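Local atomic coordinates of VgrG protein (Vibrio cholerae, PDB entry 4DTL), a protein that carries an actin cross-linking domain that binds ATP and manganese ions and probably catalyses the ATP-dependent covalent cross-linking of actin monomers. Residues G26-L31 with G172-V177. Numbering follows the deposited sequence.
With MN (manganese (II) ion), chain D; MN (manganese (II) ion), chain E; ATP (adenosine-5'-triphosphate), chain B.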
loop_
_atom_site.group_PDB
_atom_site.type_symbol
_atom_site.label_atom_id
_atom_site.label_comp_id
_atom_site.label_asym_id
_atom_site.label_seq_id
_atom_site.Cartn_x
_atom_site.Cartn_y
_atom_site.Cartn_z
ATOM N N GLY A 26 1.411 -0.315 -8.704
ATOM C CA GLY A 26 2.441 -1.005 -7.951
ATOM C C GLY A 26 1.858 -2.266 -7.362
ATOM O O GLY A 26 0.673 -2.305 -7.040
ATOM N N ILE A 27 2.669 -3.298 -7.208
ATOM C CA ILE A 27 2.219 -4.581 -6.666
ATOM C C ILE A 27 3.066 -5.053 -5.472
ATOM O O ILE A 27 4.240 -4.696 -5.349
ATOM C CB ILE A 27 2.081 -5.675 -7.769
ATOM C CG1 ILE A 27 3.437 -6.053 -8.413
ATOM C CG2 ILE A 27 1.024 -5.307 -8.815
ATOM C CD1 ILE A 27 3.465 -7.402 -9.118
ATOM N N GLU A 28 2.442 -5.846 -4.594
ATOM C CA GLU A 28 3.049 -6.482 -3.426
ATOM C C GLU A 28 2.809 -7.976 -3.551
ATOM O O GLU A 28 1.684 -8.410 -3.829
ATOM C CB GLU A 28 2.456 -5.954 -2.126
ATOM C CG GLU A 28 2.814 -4.511 -1.850
ATOM C CD GLU A 28 1.985 -3.935 -0.722
ATOM O OE1 GLU A 28 0.838 -3.510 -0.982
ATOM O OE2 GLU A 28 2.443 -4.018 0.438
ATOM N N ASN A 29 3.867 -8.764 -3.369
ATOM C CA ASN A 29 3.816 -10.209 -3.543
ATOM C C ASN A 29 4.543 -10.969 -2.418
ATOM O O ASN A 29 5.773 -11.107 -2.424
ATOM C CB ASN A 29 4.425 -10.539 -4.907
ATOM C CG ASN A 29 4.181 -11.932 -5.408
ATOM O OD1 ASN A 29 3.163 -12.558 -5.101
ATOM N ND2 ASN A 29 5.089 -12.414 -6.255
ATOM N N GLU A 30 3.778 -11.436 -1.437
ATOM C CA GLU A 30 4.339 -12.196 -0.321
ATOM C C GLU A 30 4.615 -13.643 -0.717
ATOM O O GLU A 30 3.708 -14.339 -1.184
ATOM C CB GLU A 30 3.432 -12.125 0.891
ATOM C CG GLU A 30 4.096 -12.637 2.158
ATOM C CD GLU A 30 3.164 -12.814 3.337
ATOM O OE1 GLU A 30 3.651 -12.748 4.489
ATOM O OE2 GLU A 30 1.945 -13.019 3.120
ATOM N N LEU A 31 5.885 -14.063 -0.595
ATOM C CA LEU A 31 6.315 -15.383 -1.030
ATOM C C LEU A 31 5.951 -16.470 -0.025
ATOM O O LEU A 31 5.819 -16.211 1.171
ATOM C CB LEU A 31 7.828 -15.394 -1.375
ATOM C CG LEU A 31 8.302 -14.467 -2.487
ATOM C CD1 LEU A 31 9.791 -14.492 -2.584
ATOM C CD2 LEU A 31 7.655 -14.805 -3.831
ATOM N N GLY A 172 -1.467 -13.745 -0.961
ATOM C CA GLY A 172 -0.262 -13.007 -0.585
ATOM C C GLY A 172 -0.047 -11.780 -1.459
ATOM O O GLY A 172 0.987 -11.117 -1.359
ATOM N N GLN A 173 -1.032 -11.458 -2.322
ATOM C CA GLN A 173 -0.947 -10.379 -3.303
ATOM C C GLN A 173 -1.845 -9.181 -3.086
ATOM O O GLN A 173 -3.005 -9.323 -2.701
ATOM C CB GLN A 173 -1.130 -10.931 -4.727
ATOM C CG GLN A 173 0.034 -11.812 -5.166
ATOM C CD GLN A 173 -0.130 -12.499 -6.500
ATOM O OE1 GLN A 173 -1.236 -12.782 -6.973
ATOM N NE2 GLN A 173 0.994 -12.859 -7.096
ATOM N N GLN A 174 -1.289 -7.999 -3.366
ATOM C CA GLN A 174 -1.946 -6.697 -3.324
ATOM C C GLN A 174 -1.493 -5.848 -4.504
ATOM O O GLN A 174 -0.459 -6.109 -5.107
ATOM C CB GLN A 174 -1.588 -5.967 -2.040
ATOM C CG GLN A 174 -2.615 -6.123 -0.940
ATOM C CD GLN A 174 -2.000 -6.526 0.347
ATOM O OE1 GLN A 174 -1.517 -5.706 1.113
ATOM N NE2 GLN A 174 -1.946 -7.808 0.573
ATOM N N ALA A 175 -2.302 -4.853 -4.846
ATOM C CA ALA A 175 -2.030 -3.898 -5.904
ATOM C C ALA A 175 -2.357 -2.510 -5.360
ATOM O O ALA A 175 -3.246 -2.374 -4.509
ATOM C CB ALA A 175 -2.904 -4.207 -7.102
ATOM N N THR A 176 -1.609 -1.490 -5.811
ATOM C CA THR A 176 -1.804 -0.092 -5.414
ATOM C C THR A 176 -1.895 0.732 -6.667
ATOM O O THR A 176 -0.995 0.662 -7.494
ATOM C CB THR A 176 -0.737 0.385 -4.399
ATOM O OG1 THR A 176 -0.847 -0.374 -3.189
ATOM C CG2 THR A 176 -0.853 1.867 -4.075
ATOM N N VAL A 177 -2.993 1.482 -6.820
ATOM C CA VAL A 177 -3.275 2.286 -8.010
ATOM C C VAL A 177 -3.196 3.757 -7.617
ATOM O O VAL A 177 -3.768 4.151 -6.598
ATOM C CB VAL A 177 -4.652 1.889 -8.660
ATOM C CG1 VAL A 177 -5.098 2.882 -9.739
ATOM C CG2 VAL A 177 -4.614 0.472 -9.230
HETATM MN MN MN D . 0.092 -3.626 1.204
HETATM MN MN MN E . 3.912 -4.469 1.972
HETATM P PG ATP B . 1.733 -3.464 3.905
HETATM O O1G ATP B . 2.731 -4.502 3.497
HETATM O O2G ATP B . 0.337 -3.912 3.614
HETATM O O3G ATP B . 1.866 -3.169 5.368
HETATM P PB ATP B . 3.411 -1.715 2.784
HETATM O O1B ATP B . 4.066 -1.193 4.002
HETATM O O2B ATP B . 4.160 -2.903 2.256
HETATM O O3B ATP B . 1.995 -2.111 3.080
HETATM P PA ATP B . 4.628 -0.492 0.663
HETATM O O1A ATP B . 5.300 0.835 0.708
HETATM O O2A ATP B . 5.647 -1.600 0.952
HETATM O O3A ATP B . 3.490 -0.593 1.643
HETATM O "O5'" ATP B . 4.039 -0.715 -0.808
HETATM C "C5'" ATP B . 3.329 0.361 -1.434
HETATM C "C4'" ATP B . 2.790 -0.067 -2.770
HETATM O "O4'" ATP B . 2.436 1.127 -3.497
HETATM C "C3'" ATP B . 3.771 -0.830 -3.656
HETATM O "O3'" ATP B . 3.105 -1.892 -4.318
HETATM C "C2'" ATP B . 4.293 0.249 -4.602
HETATM O "O2'" ATP B . 4.719 -0.266 -5.854
HETATM C "C1'" ATP B . 3.071 1.133 -4.753
HETATM N N9 ATP B . 3.341 2.513 -5.134
HETATM C C8 ATP B . 4.284 3.353 -4.607
HETATM N N7 ATP B . 4.330 4.530 -5.178
HETATM C C5 ATP B . 3.341 4.461 -6.147
HETATM C C6 ATP B . 2.869 5.396 -7.095
HETATM N N6 ATP B . 3.396 6.616 -7.263
HETATM N N1 ATP B . 1.835 5.024 -7.884
HETATM C C2 ATP B . 1.328 3.796 -7.746
HETATM N N3 ATP B . 1.708 2.826 -6.912
HETATM C C4 ATP B . 2.719 3.229 -6.131
HETATM O O HOH W 1 0.402 -2.866 -3.505
#
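Neighbouring antiparallel strands 24-30 and 173-180, met here at 26-31 and 172-177, form part of the floor of the ATP and manganese site. Gly26 with Thr176 and Glu28 with Gln174 are hydrogen-bonded pairs; Gly26 N to Thr176 O (2.9 Å) and Glu28 N to Gln174 O (3.0 Å) each have a return bond. Glu30 N prolongs the ladder to Gly172 O at 2.8 Å. The face bearing Glu28, Gln174 and Thr176 turns to the nucleotide. With CG set beside its backbone N (chi1 -68°), Glu28 extends to the metals. Its carboxylate chelates one manganese through OE1 and OE2, and OE2 also bridges to the second manganese at 2.2 Å, where Glu90 is a further ligand. An acidic residue suits this place, since its negative charge would offset the two cations drawn to the triphosphate. Gln174 lies across Glu28, its CB 3.6 Å from Glu28 OE1. A water links Glu28 OE1, Thr176 OG1 and the ribose O3', tying metal ligand, strand and sugar together. Thr176 also sets its CB 3.4 Å from the ribose O4', a small branched side chain against the sugar. Gly26, lacking a side chain, lets ribose O2' come within 3.2 Å of its CA. On the other face Ile27 and Ala175 pack loosely, and Met111 of helix 101-124 covers Ile27. Beside them Asn29 and Gln173 run the same way, and Gln173 NE2 gives a 3.0 Å bond to Asn29 OD1 from above the carbonyl plane; Pro364 O is a second acceptor for that NE2. One face thus serves the ligand and the other the interior, an antiparallel strand pair carrying a metal ligand for the two-manganese ATP site of the actin cross-linking domain, probably as in the glutamine synthetase-like fold.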